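Long-range contacts in putative lipoprotein (PDB 4Q1Z), which is of unknown function but is probably a lipoprotein carried on the bacterial cell surface or envelope, built of two domains rich in beta-strand: residues F110-Y115 with R380-V385; F127-Y132 with Q213-G218; I333-A338 with N373-F378; Q200-H205 with S219-E224. All blocks are in the same frame, centred on the assembly; numbering follows the deposited sequence.

Interaction 1 (F110-Y115 with R380-V385); sequences FKEIYY and RGVVPV
One face of the Tyr114 ring carries the CG corner of Pro384, which sits 3.4 Å from ring atom CD1 and is displaced from the middle of the ring toward its rim. It is a CH-pi contact: Pro384 CG lies 3.6 Å from the ring centroid and 22° off the normal, while Pro384 CB leans on Tyr114 CB and CG. The second flat group, the carboxylate of Glu112, is approached from above its plane. Val385 N donates to Glu112 OE2 over 3.1 Å in a nearly straight bond (165° at the hydrogen), rising 61° out of that plane. Pro384 CA lies 3.5 Å from Glu112 OE2, with Val382 CG2 more distant. Glu112 extends from the strand with CG anti to the backbone N and then bends at chi2, which carries OE2 to the turn after 378-382. The strongest partner of this carboxylate is Arg388, whose salt bridge to OE2 probably favours the charged form; Arg388 also bonds Val383 O, so one guanidinium ties the glutamate to the loop. Tyr114 OH is held by Asp129. Both side chains rise from strand 108-114, which lies between 131-136 and 344-347 in the large mixed sheet. Beyond 344-347 runs an edge strand, 378-382; Val382, at its end, packs on Ala346, and the chain beyond reaches Glu112 and Tyr114.

Interaction 2 (F127-Y132 with Q213-G218); sequences FRDQFY and QSPIDG
Ile216 lays its CD1 methyl against both the Phe131 ring and the backbone of Asp129, 3.7 Å from Phe131 CD2 and 3.4 Å from Asp129 O. The two side chains meet at a slant, and the methyl approaches neither squarely over the ring nor in its plane. Ile216 CG2 adds a looser touch on Phe131 CE2, whereas the edge of the ring is met in its own plane by Asp129 O. Next to this apolar patch Ser214 OG donates over 2.9 Å to Asp129 OD2, which accepts with its anti lone pair, the one directed away from the other carboxylate oxygen. Asp129 CG stands between its own backbone N and carbonyl carbon (chi1 48°), turning the carboxylate toward the loop. Tyr114 OH, its strongest partner, and Ser118 OG also bond OD2, so three hydroxyls gather on one buried oxygen and would help to stabilise a negative charge. Pro215 CD packs 3.8 Å from Asp129 OD2, its side chain crossing that of the aspartate almost at a right angle. This is loop-on-sheet packing: the long connection from strand 195-199 to strand 223-224 closes over the start of strand 131-136, with a polar clasp beside a small hydrophobic contact.

Interaction 3 (I333-A338 with N373-F378); sequences ITWVGA and NSTDDF
Water 1 is gripped by three groups: Thr334 OG1 donates to it over 2.6 Å, and it donates in turn to Ser374 O at 2.7 Å and Phe378 O at 2.8 Å. It thereby joins the loop 333-338 to both the first turn of helix 374-377 and the residue that follows the helix. Thr334 directs OG1 there by setting it anti to the backbone N (chi1 -167°), and its CB packs on Ser374 CB at 3.8 Å. The direct polar link is Thr375 OG1 to Ile333 O, 2.8 Å long; the hydroxyl comes in at 126° to the C=O bond and 24° out of the carbonyl plane. The Ile333 and Thr375 side chains lie side by side, pointing the same way, while Thr334 OG1 rests 3.7 Å from Phe378 CB. The short helix is capped by Asn373, whose OD1 accepts a weak bond from Thr375 N, and Asn373 O takes both Asp376 N and Asp377 N. Ser374 OG turns to Asp330, and Trp335 holds Arg380 by a cation-pi contact. The chemistry is that of a buried polar seam: a threonine hydroxyl and one water supply partners to backbone carbonyls of the loop, the helix and the residue after it, so the single-turn helix is joined to the loop mainly through backbone oxygens and only lightly through apolar surface.

Interaction 4 (Q200-H205 with S219-E224); sequences QFAANH and SSSEFE
With CG lodged between its backbone N and carbonyl carbon (chi1 65°) and the chain extended beyond CG, Glu224 reaches back along the loop to Ala202. There Glu224 OE1 accepts from Ala202 N over 3.1 Å, at 159° about the hydrogen. The N-H arrives on the anti side of the carboxylate, 25° out of its plane. The alanine methyl packs beside the glutamate chain, with Ala202 CB 3.7 Å from Glu224 CB and 3.9 Å from Ser221 CB. Ala202 is the centre of an inverse gamma turn closed by Ala203 N to Phe201 O; the turn directs Ala202 O toward Ser219. Ala202 O meets the C-H of Ser219 CA at 3.6 Å in a nearly linear contact, and water 2 donates to it and to Ser219 O, at 2.6 Å and 2.8 Å. Thus the turn is held by a carboxylate on its N-H and by a water on its carbonyl. The other carboxylate oxygen, OE2, is bound by Gln235 N, the strongest partner of Glu224, and Ser221 OG bonds Ser199. The contact draws together the chain just past strand 195-199 and the approach to its parallel neighbour 223-224, which has strand 238-245 on its other side.

Overall arrangement
From the N terminus, the chain first builds the separate seven-stranded sheet, then enters the larger mixed sheet through strand 108-114, where interaction 1 begins. That contact closes the longest loop, returning only at 380-385, and the other three all fall within it. Interactions 2 and 4 cross: 127-132 comes first, 200-205 next, then 213-218 and 219-224, so one long connection is fastened both to strand 131-136 and to itself. Interaction 3 follows in series, joining the loop before strand 344-347 to the helix that leads into 378-382. Interaction 1 touches both interaction 2, where Pro384 meets Pro215, and interaction 3, through Arg380; interactions 3 and 4 lie about 24 Å apart between centres.

Interaction 1 (F110-Y115 with R380-V385)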
# COMPACT_ATOMS: atom_id res chain seq x y z
N PHE A 110 0.30 1.97 -0.65
CA PHE A 110 -0.27 3.31 -0.90
C PHE A 110 -0.78 3.30 -2.33
O PHE A 110 0.03 3.22 -3.25
CB PHE A 110 0.80 4.40 -0.70
CG PHE A 110 1.04 4.85 0.73
CD1 PHE A 110 0.10 5.63 1.41
CD2 PHE A 110 2.24 4.56 1.38
CE1 PHE A 110 0.33 6.06 2.72
CE2 PHE A 110 2.46 4.98 2.69
CZ PHE A 110 1.51 5.72 3.36
N LYS A 111 -2.09 3.29 -2.52
CA LYS A 111 -2.69 3.21 -3.87
C LYS A 111 -2.78 4.62 -4.56
O LYS A 111 -2.52 4.76 -5.76
CB LYS A 111 -4.08 2.56 -3.75
CG LYS A 111 -4.75 2.24 -5.07
CD LYS A 111 -6.09 1.56 -4.82
CE LYS A 111 -7.08 1.82 -5.92
NZ LYS A 111 -7.40 3.25 -6.05
N GLU A 112 -3.25 5.61 -3.80
CA GLU A 112 -3.47 6.97 -4.27
C GLU A 112 -3.20 7.90 -3.11
O GLU A 112 -3.59 7.58 -1.99
CB GLU A 112 -4.91 7.13 -4.79
CG GLU A 112 -5.26 8.52 -5.32
CD GLU A 112 -5.91 8.57 -6.69
OE1 GLU A 112 -6.28 7.50 -7.22
OE2 GLU A 112 -6.02 9.69 -7.24
N ILE A 113 -2.51 9.04 -3.39
CA ILE A 113 -2.17 10.08 -2.41
C ILE A 113 -2.42 11.48 -3.01
O ILE A 113 -1.98 11.78 -4.13
CB ILE A 113 -0.68 9.94 -1.89
CG1 ILE A 113 -0.38 8.52 -1.32
CG2 ILE A 113 -0.35 11.04 -0.86
CD1 ILE A 113 1.12 8.19 -1.03
N TYR A 114 -3.12 12.35 -2.25
CA TYR A 114 -3.38 13.73 -2.65
C TYR A 114 -2.95 14.63 -1.50
O TYR A 114 -3.45 14.47 -0.39
CB TYR A 114 -4.84 13.92 -3.06
CG TYR A 114 -5.27 15.35 -3.27
CD1 TYR A 114 -4.55 16.21 -4.10
CD2 TYR A 114 -6.45 15.83 -2.71
CE1 TYR A 114 -4.97 17.52 -4.33
CE2 TYR A 114 -6.87 17.13 -2.92
CZ TYR A 114 -6.12 17.98 -3.72
OH TYR A 114 -6.55 19.27 -3.91
N TYR A 115 -1.96 15.52 -1.74
CA TYR A 115 -1.32 16.34 -0.69
C TYR A 115 -1.11 17.84 -0.96
O TYR A 115 -0.79 18.57 -0.01
CB TYR A 115 0.10 15.76 -0.41
CG TYR A 115 1.03 15.72 -1.62
CD1 TYR A 115 1.72 16.86 -2.03
CD2 TYR A 115 1.26 14.53 -2.32
CE1 TYR A 115 2.54 16.84 -3.16
CE2 TYR A 115 2.10 14.50 -3.43
CZ TYR A 115 2.75 15.66 -3.84
OH TYR A 115 3.60 15.66 -4.92
N ARG A 380 1.85 10.68 -12.20
CA ARG A 380 1.96 12.01 -11.61
C ARG A 380 0.98 13.01 -12.20
O ARG A 380 0.71 12.99 -13.41
CB ARG A 380 3.37 12.53 -11.83
CG ARG A 380 4.43 11.76 -11.08
CD ARG A 380 5.77 12.37 -11.30
NE ARG A 380 6.20 12.28 -12.69
CZ ARG A 380 6.89 11.27 -13.20
NH1 ARG A 380 7.23 10.23 -12.44
NH2 ARG A 380 7.25 11.28 -14.48
N GLY A 381 0.51 13.92 -11.35
CA GLY A 381 -0.40 15.00 -11.71
C GLY A 381 -1.77 14.57 -12.21
O GLY A 381 -2.30 15.20 -13.12
N VAL A 382 -2.33 13.51 -11.62
CA VAL A 382 -3.67 12.99 -11.94
C VAL A 382 -4.73 13.81 -11.19
O VAL A 382 -4.41 14.43 -10.17
CB VAL A 382 -3.84 11.47 -11.62
CG1 VAL A 382 -2.89 10.62 -12.44
CG2 VAL A 382 -3.68 11.18 -10.13
N VAL A 383 -5.97 13.81 -11.67
CA VAL A 383 -7.04 14.45 -10.91
C VAL A 383 -7.37 13.46 -9.79
O VAL A 383 -7.68 12.31 -10.12
CB VAL A 383 -8.28 14.84 -11.76
CG1 VAL A 383 -9.42 15.31 -10.86
CG2 VAL A 383 -7.92 15.92 -12.78
N PRO A 384 -7.26 13.86 -8.48
CA PRO A 384 -7.52 12.89 -7.39
C PRO A 384 -8.89 12.25 -7.47
O PRO A 384 -9.87 12.91 -7.82
CB PRO A 384 -7.38 13.75 -6.13
CG PRO A 384 -6.45 14.81 -6.55
CD PRO A 384 -6.88 15.17 -7.92
N VAL A 385 -8.91 10.92 -7.26
CA VAL A 385 -10.12 10.10 -7.25
C VAL A 385 -10.05 9.19 -6.04
O VAL A 385 -8.99 8.64 -5.76
CB VAL A 385 -10.34 9.29 -8.58
CG1 VAL A 385 -11.48 8.28 -8.45
CG2 VAL A 385 -10.61 10.23 -9.76

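Interaction 2 (F127-Y132 with Q213-G218)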
# COMPACT_ATOMS: atom_id res chain seq x y z
N PHE A 127 -5.87 23.61 2.02
CA PHE A 127 -4.91 22.52 2.22
C PHE A 127 -5.54 21.37 3.03
O PHE A 127 -4.81 20.47 3.49
CB PHE A 127 -3.62 23.06 2.92
CG PHE A 127 -3.85 23.78 4.23
CD1 PHE A 127 -4.36 23.11 5.34
CD2 PHE A 127 -3.65 25.15 4.33
CE1 PHE A 127 -4.64 23.79 6.52
CE2 PHE A 127 -3.95 25.84 5.50
CZ PHE A 127 -4.43 25.15 6.59
N ARG A 128 -6.88 21.40 3.27
CA ARG A 128 -7.52 20.37 4.14
C ARG A 128 -8.12 19.18 3.38
O ARG A 128 -8.68 18.29 4.02
CB ARG A 128 -8.57 20.99 5.05
CG ARG A 128 -8.20 22.35 5.57
CD ARG A 128 -9.24 22.95 6.47
NE ARG A 128 -8.70 24.16 7.11
CZ ARG A 128 -7.97 24.14 8.21
NH1 ARG A 128 -7.76 23.00 8.86
NH2 ARG A 128 -7.47 25.27 8.70
N ASP A 129 -7.97 19.14 2.04
CA ASP A 129 -8.50 18.04 1.23
C ASP A 129 -7.52 16.81 1.14
O ASP A 129 -7.86 15.82 0.50
CB ASP A 129 -8.93 18.54 -0.17
CG ASP A 129 -7.93 19.41 -0.92
OD1 ASP A 129 -6.77 19.55 -0.44
OD2 ASP A 129 -8.28 19.89 -2.02
N GLN A 130 -6.35 16.88 1.82
CA GLN A 130 -5.33 15.82 1.84
C GLN A 130 -5.91 14.43 2.21
O GLN A 130 -6.70 14.33 3.16
CB GLN A 130 -4.20 16.15 2.85
CG GLN A 130 -3.36 17.36 2.48
CD GLN A 130 -2.11 17.51 3.34
OE1 GLN A 130 -2.12 17.30 4.56
NE2 GLN A 130 -1.02 17.92 2.71
N PHE A 131 -5.52 13.38 1.49
CA PHE A 131 -5.94 12.01 1.76
C PHE A 131 -4.88 11.01 1.24
O PHE A 131 -4.07 11.33 0.37
CB PHE A 131 -7.36 11.69 1.21
CG PHE A 131 -7.45 11.36 -0.26
CD1 PHE A 131 -7.32 10.05 -0.71
CD2 PHE A 131 -7.65 12.37 -1.21
CE1 PHE A 131 -7.41 9.74 -2.07
CE2 PHE A 131 -7.75 12.06 -2.57
CZ PHE A 131 -7.65 10.74 -2.99
N TYR A 132 -4.92 9.79 1.82
CA TYR A 132 -4.03 8.64 1.63
C TYR A 132 -4.89 7.42 1.51
O TYR A 132 -5.64 7.12 2.43
CB TYR A 132 -3.08 8.49 2.87
CG TYR A 132 -2.44 9.79 3.30
CD1 TYR A 132 -3.07 10.63 4.23
CD2 TYR A 132 -1.26 10.24 2.72
CE1 TYR A 132 -2.53 11.86 4.57
CE2 TYR A 132 -0.72 11.48 3.05
CZ TYR A 132 -1.34 12.27 3.99
OH TYR A 132 -0.79 13.48 4.35
N GLN A 213 -14.10 23.83 -5.58
CA GLN A 213 -13.16 23.41 -6.63
C GLN A 213 -12.21 22.31 -6.14
O GLN A 213 -11.27 21.93 -6.85
CB GLN A 213 -12.34 24.61 -7.16
CG GLN A 213 -13.14 25.62 -8.01
CD GLN A 213 -14.05 26.51 -7.20
OE1 GLN A 213 -13.68 27.08 -6.18
NE2 GLN A 213 -15.28 26.64 -7.65
N SER A 214 -12.46 21.76 -4.93
CA SER A 214 -11.65 20.64 -4.43
C SER A 214 -12.00 19.41 -5.26
O SER A 214 -13.16 19.27 -5.66
CB SER A 214 -11.92 20.40 -2.95
OG SER A 214 -11.11 19.33 -2.48
N PRO A 215 -11.03 18.53 -5.62
CA PRO A 215 -11.37 17.40 -6.49
C PRO A 215 -12.21 16.29 -5.85
O PRO A 215 -12.78 15.47 -6.58
CB PRO A 215 -9.99 16.84 -6.87
CG PRO A 215 -9.12 17.22 -5.74
CD PRO A 215 -9.59 18.56 -5.29
N ILE A 216 -12.29 16.24 -4.51
CA ILE A 216 -12.99 15.16 -3.80
C ILE A 216 -13.93 15.66 -2.68
O ILE A 216 -13.83 16.79 -2.20
CB ILE A 216 -11.94 14.16 -3.18
CG1 ILE A 216 -10.80 14.92 -2.44
CG2 ILE A 216 -11.37 13.21 -4.23
CD1 ILE A 216 -10.59 14.55 -1.11
N ASP A 217 -14.82 14.73 -2.26
CA ASP A 217 -15.70 14.77 -1.09
C ASP A 217 -15.09 13.73 -0.16
O ASP A 217 -15.17 12.54 -0.46
CB ASP A 217 -17.18 14.47 -1.47
CG ASP A 217 -18.15 14.17 -0.32
OD1 ASP A 217 -17.73 14.25 0.85
OD2 ASP A 217 -19.30 13.80 -0.59
N GLY A 218 -14.40 14.17 0.89
CA GLY A 218 -13.73 13.24 1.80
C GLY A 218 -14.57 12.67 2.92
O GLY A 218 -14.03 12.01 3.81

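Interaction 3 (I333-A338 with N373-F378)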
# COMPACT_ATOMS: atom_id res chain seq x y z
N ILE A 333 11.71 9.32 -6.42
CA ILE A 333 10.94 10.52 -6.08
C ILE A 333 9.75 10.64 -7.02
O ILE A 333 9.88 10.36 -8.22
CB ILE A 333 11.81 11.81 -6.17
CG1 ILE A 333 12.53 11.98 -7.55
CG2 ILE A 333 12.79 11.92 -5.01
CD1 ILE A 333 12.58 13.47 -8.11
N THR A 334 8.61 11.09 -6.49
CA THR A 334 7.37 11.36 -7.24
C THR A 334 6.99 12.81 -6.94
O THR A 334 7.56 13.38 -6.02
CB THR A 334 6.25 10.33 -6.96
OG1 THR A 334 5.23 10.49 -7.94
CG2 THR A 334 5.69 10.42 -5.56
N TRP A 335 6.13 13.42 -7.75
CA TRP A 335 5.80 14.85 -7.61
C TRP A 335 4.58 15.21 -8.44
O TRP A 335 4.12 14.39 -9.23
CB TRP A 335 7.01 15.75 -8.05
CG TRP A 335 7.36 15.63 -9.52
CD1 TRP A 335 6.82 16.35 -10.55
CD2 TRP A 335 8.22 14.64 -10.12
NE1 TRP A 335 7.30 15.88 -11.76
CE2 TRP A 335 8.17 14.84 -11.53
CE3 TRP A 335 9.03 13.61 -9.61
CZ2 TRP A 335 8.93 14.07 -12.43
CZ3 TRP A 335 9.75 12.82 -10.51
CH2 TRP A 335 9.72 13.07 -11.89
N VAL A 336 4.09 16.45 -8.29
CA VAL A 336 2.99 17.01 -9.06
C VAL A 336 3.48 18.35 -9.62
O VAL A 336 2.82 18.96 -10.48
CB VAL A 336 1.63 17.12 -8.33
CG1 VAL A 336 1.09 15.74 -7.99
CG2 VAL A 336 1.70 18.02 -7.10
N GLY A 337 4.64 18.78 -9.15
CA GLY A 337 5.36 19.95 -9.64
C GLY A 337 4.85 21.31 -9.25
O GLY A 337 5.44 22.30 -9.65
N ALA A 338 3.78 21.36 -8.49
CA ALA A 338 3.22 22.64 -8.02
C ALA A 338 2.42 22.46 -6.76
O ALA A 338 1.95 21.36 -6.47
CB ALA A 338 2.33 23.24 -9.10
N ASN A 373 10.16 2.20 -6.04
CA ASN A 373 10.63 3.34 -6.82
C ASN A 373 9.43 4.14 -7.25
O ASN A 373 8.69 3.71 -8.12
CB ASN A 373 11.47 2.90 -8.02
CG ASN A 373 12.36 3.97 -8.58
OD1 ASN A 373 11.97 5.14 -8.73
ND2 ASN A 373 13.58 3.60 -8.91
N SER A 374 9.22 5.29 -6.61
CA SER A 374 8.05 6.14 -6.84
C SER A 374 8.12 6.88 -8.16
O SER A 374 7.07 7.24 -8.69
CB SER A 374 7.86 7.12 -5.68
OG SER A 374 7.23 6.43 -4.61
N THR A 375 9.34 7.07 -8.72
CA THR A 375 9.49 7.68 -10.05
C THR A 375 8.81 6.78 -11.11
O THR A 375 8.20 7.28 -12.05
CB THR A 375 10.97 7.93 -10.39
OG1 THR A 375 11.66 8.51 -9.27
CG2 THR A 375 11.14 8.82 -11.62
N ASP A 376 8.86 5.46 -10.87
CA ASP A 376 8.37 4.42 -11.75
C ASP A 376 6.97 3.89 -11.41
O ASP A 376 6.24 3.49 -12.33
CB ASP A 376 9.36 3.23 -11.73
CG ASP A 376 10.83 3.50 -12.07
OD1 ASP A 376 11.13 4.60 -12.62
OD2 ASP A 376 11.67 2.60 -11.83
N ASP A 377 6.62 3.82 -10.12
CA ASP A 377 5.36 3.21 -9.69
C ASP A 377 4.13 4.13 -9.70
O ASP A 377 3.01 3.63 -9.64
CB ASP A 377 5.52 2.62 -8.27
CG ASP A 377 6.64 1.59 -8.11
OD1 ASP A 377 7.14 1.09 -9.14
OD2 ASP A 377 7.04 1.33 -6.96
N PHE A 378 4.33 5.46 -9.76
CA PHE A 378 3.21 6.38 -9.70
C PHE A 378 3.00 7.22 -10.94
O PHE A 378 3.94 7.81 -11.48
CB PHE A 378 3.38 7.33 -8.51
CG PHE A 378 3.10 6.67 -7.18
CD1 PHE A 378 4.10 5.95 -6.53
CD2 PHE A 378 1.84 6.74 -6.60
CE1 PHE A 378 3.82 5.29 -5.33
CE2 PHE A 378 1.58 6.11 -5.38
CZ PHE A 378 2.57 5.39 -4.76
O HOH W 1 5.94 9.25 -10.13

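Interaction 4 (Q200-H205 with S219-E224)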
# COMPACT_ATOMS: atom_id res chain seq x y z
N GLN A 200 -7.09 13.99 6.12
CA GLN A 200 -6.65 14.95 7.14
C GLN A 200 -7.91 15.41 7.89
O GLN A 200 -7.95 15.41 9.12
CB GLN A 200 -5.92 16.14 6.48
CG GLN A 200 -5.62 17.28 7.44
CD GLN A 200 -5.45 18.62 6.77
OE1 GLN A 200 -6.20 19.56 7.04
NE2 GLN A 200 -4.41 18.78 5.96
N PHE A 201 -8.96 15.75 7.11
CA PHE A 201 -10.27 16.25 7.53
C PHE A 201 -11.30 15.54 6.69
O PHE A 201 -11.48 15.89 5.52
CB PHE A 201 -10.29 17.79 7.36
CG PHE A 201 -11.60 18.52 7.58
CD1 PHE A 201 -12.37 18.30 8.71
CD2 PHE A 201 -12.01 19.51 6.69
CE1 PHE A 201 -13.56 18.99 8.91
CE2 PHE A 201 -13.19 20.21 6.89
CZ PHE A 201 -13.95 19.97 8.01
N ALA A 202 -11.92 14.48 7.21
CA ALA A 202 -12.85 13.67 6.41
C ALA A 202 -14.23 14.34 6.26
O ALA A 202 -15.22 13.86 6.81
CB ALA A 202 -12.98 12.27 7.00
N ALA A 203 -14.29 15.42 5.45
CA ALA A 203 -15.53 16.16 5.21
C ALA A 203 -15.79 16.42 3.72
O ALA A 203 -14.90 16.22 2.88
CB ALA A 203 -15.50 17.49 5.95
N ASN A 204 -17.00 16.90 3.39
CA ASN A 204 -17.32 17.28 2.02
C ASN A 204 -16.65 18.62 1.70
O ASN A 204 -17.21 19.69 1.94
CB ASN A 204 -18.82 17.35 1.76
CG ASN A 204 -19.10 17.55 0.30
OD1 ASN A 204 -18.17 17.57 -0.54
ND2 ASN A 204 -20.37 17.68 -0.04
N HIS A 205 -15.44 18.54 1.15
CA HIS A 205 -14.62 19.70 0.79
C HIS A 205 -15.26 20.56 -0.29
O HIS A 205 -14.89 21.72 -0.43
CB HIS A 205 -13.24 19.23 0.30
CG HIS A 205 -12.54 18.34 1.26
ND1 HIS A 205 -12.28 18.74 2.57
CD2 HIS A 205 -12.03 17.09 1.08
CE1 HIS A 205 -11.65 17.72 3.13
NE2 HIS A 205 -11.48 16.71 2.28
N SER A 219 -15.90 12.88 2.87
CA SER A 219 -16.81 12.45 3.94
C SER A 219 -16.89 10.93 4.13
O SER A 219 -17.04 10.51 5.27
CB SER A 219 -18.22 13.04 3.78
OG SER A 219 -18.85 12.63 2.57
N SER A 220 -16.76 10.13 3.04
CA SER A 220 -16.86 8.66 3.12
C SER A 220 -15.54 7.97 3.46
O SER A 220 -15.48 6.73 3.44
CB SER A 220 -17.44 8.07 1.84
OG SER A 220 -16.56 8.29 0.75
N SER A 221 -14.49 8.74 3.81
CA SER A 221 -13.20 8.20 4.26
C SER A 221 -13.43 7.31 5.46
O SER A 221 -14.24 7.68 6.32
CB SER A 221 -12.23 9.32 4.62
OG SER A 221 -11.87 10.15 3.53
N GLU A 222 -12.77 6.16 5.53
CA GLU A 222 -12.88 5.22 6.65
C GLU A 222 -12.32 5.85 7.92
O GLU A 222 -12.94 5.80 8.98
CB GLU A 222 -12.13 3.91 6.33
CG GLU A 222 -12.82 3.00 5.31
CD GLU A 222 -12.80 3.47 3.87
OE1 GLU A 222 -11.77 4.03 3.43
OE2 GLU A 222 -13.81 3.24 3.17
N PHE A 223 -11.14 6.48 7.78
CA PHE A 223 -10.41 7.11 8.87
C PHE A 223 -10.09 8.58 8.59
O PHE A 223 -10.18 9.04 7.45
CB PHE A 223 -9.11 6.34 9.19
CG PHE A 223 -9.36 5.12 10.03
CD1 PHE A 223 -9.77 3.92 9.45
CD2 PHE A 223 -9.28 5.18 11.41
CE1 PHE A 223 -10.07 2.81 10.24
CE2 PHE A 223 -9.60 4.08 12.20
CZ PHE A 223 -9.97 2.90 11.61
N GLU A 224 -9.74 9.30 9.66
CA GLU A 224 -9.31 10.69 9.61
C GLU A 224 -8.32 10.97 10.71
O GLU A 224 -8.34 10.30 11.73
CB GLU A 224 -10.48 11.67 9.66
CG GLU A 224 -11.27 11.67 10.95
CD GLU A 224 -12.22 12.84 11.06
OE1 GLU A 224 -12.13 13.76 10.21
OE2 GLU A 224 -13.07 12.82 11.97
O HOH W 2 -16.48 11.74 7.72